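Local coordinates for protein 6-phospho-beta-glucosidase BglT (Thermotoga maritima, PDB 1UP7) that hydrolyses cellobiose 6'-phosphate to glucose 6-phosphate and glucose, as a family 4 glycosidase that depends on NAD+ and a manganese ion, at residues F112-E123 with Y367-L376; L187-S196 with D331-Y339. All coordinates share one frame; numbering follows the deposited sequence.

How the contacts relate
Both contacts are largely buried, with centres 20 Å apart, but they differ in kind. Contact 1 joins two helices, 109-131 of the NAD-binding Rossmann domain and 355-376 of the C-terminal domain, mainly through aromatic and aliphatic side chains. Contact 2 stays within the C-terminal domain and lays two strands of different sheets together; its core is polar, a glutamate gripped by side chains and a water next to the glucose 6-phosphate site. The two meet directly where R369 of 367-376 forms a salt bridge with D331 of 331-339, NH2 to OD1 2.8 Å, and packs on Y332. Contact 1 keeps its one polar link at a less buried end.

Contact 1: residues F112-E123 with Y367-L376; sequences FSAALRAFPIVE and YERLTIEAYL
An interdomain helix-helix packing joins F112-E123, on helix 109-131 between strands 76-79 and 136-139 of the Rossmann sheet, to Y367-L376 of the C-terminal region; the axes cross at -51°, 10.5 Å apart at closest approach. Y375 is the knob, set in a hole formed by L116, F119, P120 and E123. Its CG stands anti to the backbone N (chi1 161°), which sends the ring across to the other helix. There F119 CB sits over the centre of one ring face, 3.7 Å from the centroid of Y375 in a CH-pi contact, while the F119 ring turns its edge to Y375 in an offset edge-to-face pair, planes at 61°. P120 CG touches Y375 CE1 at 3.6 Å. At the ring's edge Y375 OH donates to E123 OE1; the modelled 2.4 Å is doubtfully short. F119 CZ reaches I372 CG1 at 3.7 Å, and its ring also stacks with F150. At the other end F112 offers its ring edge to T371, CD1 to OG1 3.5 Å; that hydroxyl is tied back to Y367 O, which also accepts the T371 backbone N from the opposite face of its plane. An alanine in place of Y375 is likely to open a gap beside F119 and P120 and deprive E123 of its hydroxyl partner. The chemistry is thus mostly apolar; the polar link across the two segments is the Y375 phenol with the E123 carboxylate.

Contact 2: residues L187-S196 with D331-Y339; sequences LKYYGLNHLS and DYVLEIPCY. With G6P (6-O-phosphono-alpha-D-glucopyranose), chain J.
E335 points its side chain into the corner the chain turns at G191, before the type II turn L192-L195, and the tight part of the contact is built round its carboxylate. The side chain runs out extended, carrying the two oxygens to different partners. Y189 OH donates to E335 OE1 at 2.5 Å on the anti side of the carboxylate, 22° out of its plane, and itself accepts from S196 OG. A water bridges E335 OE1 to the backbone N of H194. On the other oxygen, N193 ND2 gives a less certain bond to E335 OE2, 2.9 Å, amide and carboxylate planes 70° apart. The backbone adds E335 N to G191 O, 2.8 Å and nearly straight at 166°; at G191 the backbone angles call for glycine. The Y189 ring presents its edge to E335 O, and L192 CD1 packs closely on L334 CD2 at 3.5 Å.

The flank is looser: Y189 CB and P337 CG are 4.0 Å apart, Y190 turns its ring away to a hydroxyl bond with E199, and N193 is partly exposed. Beyond the turn, H194, which binds manganese in the active enzyme, here meets the sugar: its NE2 and O3 of the bound glucose 6-phosphate share a hydrogen bond, 3.2 Å. The arrangement is consistent with a second-shell role for the glutamate, steadying the turn that carries H194 into the metal and sugar site of a family 4 glycosidase.

Contact 1: residues F112-E123 with Y367-L376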
loop_
_atom_site.group_PDB
_atom_site.type_symbol
_atom_site.label_atom_id
_atom_site.label_comp_id
_atom_site.label_asym_id
_atom_site.label_seq_id
_atom_site.Cartn_x
_atom_site.Cartn_y
_atom_site.Cartn_z
ATOM N N PHE A 112 13.772 19.558 18.264
ATOM C CA PHE A 112 14.886 18.890 17.607
ATOM C C PHE A 112 16.055 18.699 18.592
ATOM O O PHE A 112 16.621 17.598 18.695
ATOM C CB PHE A 112 15.322 19.726 16.410
ATOM C CG PHE A 112 16.625 19.296 15.771
ATOM C CD1 PHE A 112 16.657 18.256 14.831
ATOM C CD2 PHE A 112 17.812 19.994 16.053
ATOM C CE1 PHE A 112 17.835 17.909 14.214
ATOM C CE2 PHE A 112 19.008 19.642 15.437
ATOM C CZ PHE A 112 19.028 18.600 14.516
ATOM N N SER A 113 16.391 19.741 19.357
ATOM C CA SER A 113 17.502 19.611 20.285
ATOM C C SER A 113 17.085 18.775 21.485
ATOM O O SER A 113 17.866 17.977 21.977
ATOM C CB SER A 113 18.062 20.979 20.721
ATOM O OG SER A 113 17.009 21.885 21.007
ATOM N N ALA A 114 15.842 18.931 21.934
ATOM C CA ALA A 114 15.285 18.054 22.950
ATOM C C ALA A 114 15.335 16.568 22.527
ATOM O O ALA A 114 15.676 15.702 23.343
ATOM C CB ALA A 114 13.866 18.503 23.352
ATOM N N ALA A 115 15.031 16.265 21.265
ATOM C CA ALA A 115 15.035 14.867 20.823
ATOM C C ALA A 115 16.463 14.315 20.862
ATOM O O ALA A 115 16.709 13.159 21.292
ATOM C CB ALA A 115 14.429 14.706 19.396
ATOM N N LEU A 116 17.405 15.117 20.383
ATOM C CA LEU A 116 18.807 14.679 20.362
ATOM C C LEU A 116 19.334 14.381 21.754
ATOM O O LEU A 116 20.167 13.494 21.904
ATOM C CB LEU A 116 19.737 15.718 19.713
ATOM C CG LEU A 116 19.623 15.917 18.202
ATOM C CD1 LEU A 116 20.589 17.018 17.777
ATOM C CD2 LEU A 116 19.835 14.604 17.402
ATOM N N ARG A 117 18.897 15.146 22.759
ATOM C CA ARG A 117 19.273 14.862 24.142
ATOM C C ARG A 117 18.584 13.599 24.637
ATOM O O ARG A 117 19.164 12.855 25.437
ATOM C CB ARG A 117 18.908 16.015 25.077
ATOM C CG ARG A 117 19.948 17.114 25.228
ATOM C CD ARG A 117 19.833 17.997 26.505
ATOM N NE ARG A 117 18.448 18.361 26.750
ATOM C CZ ARG A 117 17.801 19.293 26.057
ATOM N NH1 ARG A 117 18.457 19.983 25.116
ATOM N NH2 ARG A 117 16.513 19.545 26.321
ATOM N N ALA A 118 17.349 13.357 24.191
ATOM C CA ALA A 118 16.581 12.228 24.683
ATOM C C ALA A 118 17.084 10.888 24.139
ATOM O O ALA A 118 17.179 9.945 24.883
ATOM C CB ALA A 118 15.086 12.411 24.372
ATOM N N PHE A 119 17.393 10.825 22.846
ATOM C CA PHE A 119 17.658 9.556 22.165
ATOM C C PHE A 119 18.696 8.644 22.863
ATOM O O PHE A 119 18.425 7.458 23.064
ATOM C CB PHE A 119 18.016 9.768 20.649
ATOM C CG PHE A 119 16.866 10.304 19.789
ATOM C CD1 PHE A 119 15.528 10.168 20.197
ATOM C CD2 PHE A 119 17.133 10.916 18.562
ATOM C CE1 PHE A 119 14.468 10.648 19.402
ATOM C CE2 PHE A 119 16.088 11.399 17.748
ATOM C CZ PHE A 119 14.755 11.276 18.175
ATOM N N PRO A 120 19.878 9.162 23.231
ATOM C CA PRO A 120 20.884 8.310 23.914
ATOM C C PRO A 120 20.397 7.747 25.262
ATOM O O PRO A 120 20.676 6.590 25.585
ATOM C CB PRO A 120 22.084 9.247 24.132
ATOM C CG PRO A 120 21.848 10.422 23.200
ATOM C CD PRO A 120 20.372 10.548 23.035
ATOM N N ILE A 121 19.676 8.554 26.022
ATOM C CA ILE A 121 19.142 8.113 27.297
ATOM C C ILE A 121 18.048 7.074 27.093
ATOM O O ILE A 121 18.089 6.035 27.770
ATOM C CB ILE A 121 18.694 9.328 28.154
ATOM C CG1 ILE A 121 19.908 10.177 28.560
ATOM C CG2 ILE A 121 17.997 8.884 29.423
ATOM C CD1 ILE A 121 19.550 11.690 28.892
ATOM N N VAL A 122 17.117 7.295 26.144
ATOM C CA VAL A 122 16.094 6.281 25.923
ATOM C C VAL A 122 16.673 4.981 25.330
ATOM O O VAL A 122 16.204 3.886 25.673
ATOM C CB VAL A 122 14.785 6.776 25.199
ATOM C CG1 VAL A 122 14.478 8.251 25.472
ATOM C CG2 VAL A 122 14.793 6.453 23.772
ATOM N N GLU A 123 17.724 5.101 24.506
ATOM C CA GLU A 123 18.375 3.948 23.923
ATOM C C GLU A 123 18.892 3.034 25.018
ATOM O O GLU A 123 18.641 1.821 25.011
ATOM C CB GLU A 123 19.541 4.369 23.011
ATOM C CG GLU A 123 19.352 3.868 21.603
ATOM C CD GLU A 123 20.446 4.272 20.651
ATOM O OE1 GLU A 123 21.009 5.381 20.811
ATOM O OE2 GLU A 123 20.732 3.444 19.736
ATOM N N TYR A 367 10.555 14.893 8.849
ATOM C CA TYR A 367 11.493 15.568 9.684
ATOM C C TYR A 367 11.909 14.647 10.860
ATOM O O TYR A 367 13.093 14.573 11.188
ATOM C CB TYR A 367 10.886 16.886 10.201
ATOM C CG TYR A 367 11.373 17.167 11.585
ATOM C CD1 TYR A 367 12.605 17.773 11.769
ATOM C CD2 TYR A 367 10.643 16.739 12.724
ATOM C CE1 TYR A 367 13.084 18.021 13.016
ATOM C CE2 TYR A 367 11.141 16.952 14.022
ATOM C CZ TYR A 367 12.383 17.592 14.148
ATOM O OH TYR A 367 12.969 17.852 15.378
ATOM N N GLU A 368 10.944 13.955 11.475
ATOM C CA GLU A 368 11.222 13.054 12.586
ATOM C C GLU A 368 12.230 11.977 12.220
ATOM O O GLU A 368 13.165 11.710 12.988
ATOM C CB GLU A 368 9.945 12.391 13.120
ATOM C CG GLU A 368 9.049 13.262 14.004
ATOM C CD GLU A 368 7.835 12.481 14.503
ATOM O OE1 GLU A 368 7.497 11.424 13.889
ATOM O OE2 GLU A 368 7.205 12.910 15.503
ATOM N N ARG A 369 12.027 11.338 11.066
ATOM C CA ARG A 369 12.889 10.236 10.650
ATOM C C ARG A 369 14.260 10.753 10.225
ATOM O O ARG A 369 15.272 10.074 10.468
ATOM C CB ARG A 369 12.259 9.294 9.588
ATOM C CG ARG A 369 10.757 9.071 9.733
ATOM C CD ARG A 369 10.227 7.664 9.919
ATOM N NE ARG A 369 9.437 7.284 8.773
ATOM C CZ ARG A 369 8.373 6.462 8.737
ATOM N NH1 ARG A 369 7.854 5.922 9.813
ATOM N NH2 ARG A 369 7.816 6.229 7.561
ATOM N N LEU A 370 14.314 11.942 9.622
ATOM C CA LEU A 370 15.601 12.525 9.263
ATOM C C LEU A 370 16.402 12.834 10.541
ATOM O O LEU A 370 17.631 12.657 10.578
ATOM C CB LEU A 370 15.428 13.812 8.442
ATOM C CG LEU A 370 15.063 13.641 6.953
ATOM C CD1 LEU A 370 14.625 14.985 6.348
ATOM C CD2 LEU A 370 16.224 12.986 6.151
ATOM N N THR A 371 15.715 13.307 11.579
ATOM C CA THR A 371 16.385 13.565 12.836
ATOM C C THR A 371 16.952 12.269 13.449
ATOM O O THR A 371 18.106 12.235 13.893
ATOM C CB THR A 371 15.439 14.295 13.799
ATOM O OG1 THR A 371 15.095 15.584 13.245
ATOM C CG2 THR A 371 16.159 14.633 15.092
ATOM N N ILE A 372 16.142 11.215 13.449
ATOM C CA ILE A 372 16.550 9.925 13.993
ATOM C C ILE A 372 17.742 9.377 13.198
ATOM O O ILE A 372 18.700 8.859 13.770
ATOM C CB ILE A 372 15.373 8.937 13.965
ATOM C CG1 ILE A 372 14.370 9.272 15.098
ATOM C CG2 ILE A 372 15.878 7.558 14.040
ATOM C CD1 ILE A 372 12.933 8.803 14.812
ATOM N N GLU A 373 17.696 9.540 11.882
ATOM C CA GLU A 373 18.764 9.059 11.015
ATOM C C GLU A 373 20.080 9.813 11.314
ATOM O O GLU A 373 21.150 9.204 11.425
ATOM C CB GLU A 373 18.351 9.157 9.531
ATOM C CG GLU A 373 17.527 7.948 9.066
ATOM C CD GLU A 373 16.556 8.249 7.905
ATOM O OE1 GLU A 373 16.745 9.264 7.154
ATOM O OE2 GLU A 373 15.576 7.447 7.751
ATOM N N ALA A 374 19.982 11.128 11.497
ATOM C CA ALA A 374 21.152 11.931 11.838
ATOM C C ALA A 374 21.753 11.442 13.157
ATOM O O ALA A 374 22.968 11.328 13.279
ATOM C CB ALA A 374 20.792 13.406 11.955
ATOM N N TYR A 375 20.892 11.135 14.125
ATOM C CA TYR A 375 21.372 10.717 15.418
ATOM C C TYR A 375 22.022 9.334 15.327
ATOM O O TYR A 375 23.111 9.155 15.852
ATOM C CB TYR A 375 20.286 10.814 16.490
ATOM C CG TYR A 375 20.662 9.980 17.638
ATOM C CD1 TYR A 375 21.538 10.462 18.588
ATOM C CD2 TYR A 375 20.211 8.666 17.746
ATOM C CE1 TYR A 375 21.946 9.664 19.637
ATOM C CE2 TYR A 375 20.613 7.864 18.788
ATOM C CZ TYR A 375 21.476 8.377 19.719
ATOM O OH TYR A 375 21.890 7.625 20.760
ATOM N N LEU A 376 21.381 8.388 14.625
ATOM C CA LEU A 376 21.908 7.012 14.531
ATOM C C LEU A 376 23.252 6.970 13.840
ATOM O O LEU A 376 24.112 6.156 14.163
ATOM C CB LEU A 376 20.929 6.055 13.832
ATOM C CG LEU A 376 19.676 5.730 14.672
ATOM C CD1 LEU A 376 18.649 4.998 13.847
ATOM C CD2 LEU A 376 20.077 4.903 15.932
#

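Contact 2: residues L187-S196 with D331-Y339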
loop_
_atom_site.group_PDB
_atom_site.type_symbol
_atom_site.label_atom_id
_atom_site.label_comp_id
_atom_site.label_asym_id
_atom_site.label_seq_id
_atom_site.Cartn_x
_atom_site.Cartn_y
_atom_site.Cartn_z
ATOM N N LEU A 187 -13.980 9.891 19.660
ATOM C CA LEU A 187 -13.455 10.854 18.702
ATOM C C LEU A 187 -12.924 10.209 17.424
ATOM O O LEU A 187 -12.336 9.125 17.466
ATOM C CB LEU A 187 -12.287 11.608 19.351
ATOM C CG LEU A 187 -12.494 12.844 20.250
ATOM C CD1 LEU A 187 -13.894 13.098 20.752
ATOM C CD2 LEU A 187 -11.524 12.806 21.384
ATOM N N LYS A 188 -13.109 10.876 16.290
ATOM C CA LYS A 188 -12.183 10.660 15.192
ATOM C C LYS A 188 -11.045 11.656 15.397
ATOM O O LYS A 188 -11.212 12.870 15.238
ATOM C CB LYS A 188 -12.817 10.777 13.809
ATOM C CG LYS A 188 -11.800 10.463 12.723
ATOM C CD LYS A 188 -12.418 10.469 11.352
ATOM C CE LYS A 188 -11.338 10.530 10.283
ATOM N NZ LYS A 188 -11.942 10.145 8.957
ATOM N N TYR A 189 -9.893 11.101 15.755
ATOM C CA TYR A 189 -8.761 11.853 16.252
ATOM C C TYR A 189 -7.495 11.280 15.637
ATOM O O TYR A 189 -7.254 10.091 15.727
ATOM C CB TYR A 189 -8.679 11.639 17.776
ATOM C CG TYR A 189 -7.547 12.381 18.456
ATOM C CD1 TYR A 189 -6.209 12.039 18.218
ATOM C CD2 TYR A 189 -7.814 13.451 19.292
ATOM C CE1 TYR A 189 -5.162 12.731 18.809
ATOM C CE2 TYR A 189 -6.811 14.154 19.901
ATOM C CZ TYR A 189 -5.482 13.805 19.653
ATOM O OH TYR A 189 -4.492 14.537 20.279
ATOM N N TYR A 190 -6.654 12.123 15.064
ATOM C CA TYR A 190 -5.416 11.634 14.458
ATOM C C TYR A 190 -4.432 12.768 14.284
ATOM O O TYR A 190 -4.794 13.940 14.260
ATOM C CB TYR A 190 -5.676 10.962 13.096
ATOM C CG TYR A 190 -6.456 11.839 12.118
ATOM C CD1 TYR A 190 -7.847 11.967 12.200
ATOM C CD2 TYR A 190 -5.795 12.537 11.123
ATOM C CE1 TYR A 190 -8.539 12.775 11.293
ATOM C CE2 TYR A 190 -6.473 13.328 10.240
ATOM C CZ TYR A 190 -7.841 13.452 10.323
ATOM O OH TYR A 190 -8.484 14.267 9.429
ATOM N N GLY A 191 -3.188 12.385 14.116
ATOM C CA GLY A 191 -2.110 13.300 13.834
ATOM C C GLY A 191 -0.890 12.811 14.584
ATOM O O GLY A 191 -0.733 11.633 14.917
ATOM N N LEU A 192 -0.001 13.747 14.828
ATOM C CA LEU A 192 1.178 13.468 15.595
ATOM C C LEU A 192 0.947 14.126 16.952
ATOM O O LEU A 192 0.156 15.043 17.089
ATOM C CB LEU A 192 2.380 14.083 14.893
ATOM C CG LEU A 192 3.218 13.215 13.943
ATOM C CD1 LEU A 192 2.523 12.024 13.286
ATOM C CD2 LEU A 192 3.965 14.072 12.943
ATOM N N ASN A 193 1.623 13.617 17.955
ATOM C CA ASN A 193 1.731 14.294 19.237
ATOM C C ASN A 193 2.038 15.791 19.089
ATOM O O ASN A 193 2.992 16.166 18.420
ATOM C CB ASN A 193 2.813 13.577 20.046
ATOM C CG ASN A 193 2.911 14.063 21.481
ATOM O OD1 ASN A 193 4.003 14.365 21.942
ATOM N ND2 ASN A 193 1.785 14.132 22.192
ATOM N N HIS A 194 1.218 16.649 19.685
ATOM C CA HIS A 194 1.307 18.102 19.461
ATOM C C HIS A 194 1.042 18.569 18.055
ATOM O O HIS A 194 1.428 19.689 17.711
ATOM C CB HIS A 194 2.679 18.634 19.897
ATOM C CG HIS A 194 2.944 18.390 21.340
ATOM N ND1 HIS A 194 4.084 17.772 21.800
ATOM C CD2 HIS A 194 2.153 18.585 22.422
ATOM C CE1 HIS A 194 4.008 17.650 23.114
ATOM N NE2 HIS A 194 2.840 18.127 23.512
ATOM N N LEU A 195 0.364 17.740 17.264
ATOM C CA LEU A 195 0.099 18.016 15.861
ATOM C C LEU A 195 -1.073 17.132 15.442
ATOM O O LEU A 195 -0.970 16.280 14.559
ATOM C CB LEU A 195 1.344 17.707 15.051
ATOM C CG LEU A 195 1.444 18.351 13.675
ATOM C CD1 LEU A 195 1.992 19.752 13.749
ATOM C CD2 LEU A 195 2.269 17.495 12.764
ATOM N N SER A 196 -2.183 17.319 16.137
ATOM C CA SER A 196 -3.305 16.420 16.042
ATOM C C SER A 196 -4.575 17.193 15.728
ATOM O O SER A 196 -4.634 18.422 15.925
ATOM C CB SER A 196 -3.450 15.641 17.359
ATOM O OG SER A 196 -3.741 16.525 18.449
ATOM N N ASP A 331 3.178 2.265 9.077
ATOM C CA ASP A 331 4.298 2.409 10.003
ATOM C C ASP A 331 4.417 3.803 10.613
ATOM O O ASP A 331 5.247 3.992 11.497
ATOM C CB ASP A 331 5.622 2.051 9.310
ATOM C CG ASP A 331 5.806 2.818 8.011
ATOM O OD1 ASP A 331 6.202 4.001 8.019
ATOM O OD2 ASP A 331 5.490 2.336 6.909
ATOM N N TYR A 332 3.637 4.783 10.164
ATOM C CA TYR A 332 3.687 6.099 10.836
ATOM C C TYR A 332 3.231 5.900 12.272
ATOM O O TYR A 332 2.125 5.374 12.502
ATOM C CB TYR A 332 2.766 7.123 10.181
ATOM C CG TYR A 332 3.307 7.918 8.994
ATOM C CD1 TYR A 332 4.327 7.412 8.156
ATOM C CD2 TYR A 332 2.773 9.177 8.701
ATOM C CE1 TYR A 332 4.800 8.158 7.056
ATOM C CE2 TYR A 332 3.252 9.947 7.613
ATOM C CZ TYR A 332 4.245 9.420 6.796
ATOM O OH TYR A 332 4.646 10.152 5.727
ATOM N N VAL A 333 4.069 6.268 13.245
ATOM C CA VAL A 333 3.559 6.450 14.609
ATOM C C VAL A 333 2.657 7.691 14.626
ATOM O O VAL A 333 3.076 8.784 14.199
ATOM C CB VAL A 333 4.693 6.589 15.659
ATOM C CG1 VAL A 333 4.166 7.157 16.964
ATOM C CG2 VAL A 333 5.403 5.216 15.887
ATOM N N LEU A 334 1.422 7.501 15.079
ATOM C CA LEU A 334 0.452 8.567 15.203
ATOM C C LEU A 334 -0.109 8.580 16.619
ATOM O O LEU A 334 0.050 7.618 17.370
ATOM C CB LEU A 334 -0.709 8.341 14.220
ATOM C CG LEU A 334 -0.322 8.241 12.745
ATOM C CD1 LEU A 334 -1.551 7.859 11.917
ATOM C CD2 LEU A 334 0.334 9.527 12.267
ATOM N N GLU A 335 -0.781 9.672 16.962
ATOM C CA GLU A 335 -1.569 9.745 18.192
ATOM C C GLU A 335 -3.044 9.537 17.791
ATOM O O GLU A 335 -3.615 10.364 17.092
ATOM C CB GLU A 335 -1.299 11.099 18.881
ATOM C CG GLU A 335 -1.992 11.311 20.218
ATOM C CD GLU A 335 -1.538 12.601 20.903
ATOM O OE1 GLU A 335 -2.147 13.673 20.679
ATOM O OE2 GLU A 335 -0.543 12.529 21.667
ATOM N N ILE A 336 -3.626 8.419 18.211
ATOM C CA ILE A 336 -4.886 7.885 17.660
ATOM C C ILE A 336 -5.605 7.054 18.733
ATOM O O ILE A 336 -4.951 6.541 19.656
ATOM C CB ILE A 336 -4.630 6.995 16.391
ATOM C CG1 ILE A 336 -3.468 5.997 16.654
ATOM C CG2 ILE A 336 -4.364 7.858 15.141
ATOM C CD1 ILE A 336 -3.164 5.000 15.465
ATOM N N PRO A 337 -6.927 6.914 18.622
ATOM C CA PRO A 337 -7.701 6.112 19.561
ATOM C C PRO A 337 -7.434 4.629 19.380
ATOM O O PRO A 337 -7.454 4.135 18.247
ATOM C CB PRO A 337 -9.147 6.412 19.159
ATOM C CG PRO A 337 -9.067 7.689 18.338
ATOM C CD PRO A 337 -7.786 7.519 17.591
ATOM N N CYS A 338 -7.186 3.925 20.485
ATOM C CA CYS A 338 -6.891 2.491 20.468
ATOM C C CYS A 338 -7.727 1.726 21.480
ATOM O O CYS A 338 -8.126 2.256 22.511
ATOM C CB CYS A 338 -5.406 2.211 20.745
ATOM S SG CYS A 338 -4.322 3.009 19.560
ATOM N N TYR A 339 -8.008 0.478 21.132
ATOM C CA TYR A 339 -8.730 -0.431 21.990
ATOM C C TYR A 339 -7.665 -1.088 22.862
ATOM O O TYR A 339 -6.758 -1.759 22.377
ATOM C CB TYR A 339 -9.461 -1.460 21.148
ATOM C CG TYR A 339 -10.187 -2.527 21.924
ATOM C CD1 TYR A 339 -11.384 -2.247 22.582
ATOM C CD2 TYR A 339 -9.708 -3.832 21.961
ATOM C CE1 TYR A 339 -12.067 -3.219 23.257
ATOM C CE2 TYR A 339 -10.399 -4.834 22.625
ATOM C CZ TYR A 339 -11.577 -4.520 23.279
ATOM O OH TYR A 339 -12.262 -5.504 23.958
HETATM C C1 G6P J . 0.873 20.826 27.663
HETATM C C2 G6P J . 1.519 19.779 26.715
HETATM C C3 G6P J . 2.683 19.087 27.424
HETATM C C4 G6P J . 3.706 20.158 27.765
HETATM C C5 G6P J . 3.057 21.147 28.752
HETATM C C6 G6P J . 4.024 22.272 29.093
HETATM O O1 G6P J . -0.201 21.583 27.074
HETATM O O2 G6P J . 0.608 18.778 26.262
HETATM O O3 G6P J . 3.258 18.028 26.651
HETATM O O4 G6P J . 4.911 19.568 28.254
HETATM O O5 G6P J . 1.855 21.742 28.198
HETATM O O6 G6P J . 3.814 22.743 30.415
HETATM P P G6P J . 5.006 23.449 31.237
HETATM O O1P G6P J . 4.488 23.630 32.645
HETATM O O2P G6P J . 5.430 24.812 30.714
HETATM O O3P G6P J . 6.174 22.504 31.220
HETATM O O HOH W 1 -1.010 15.812 21.049
#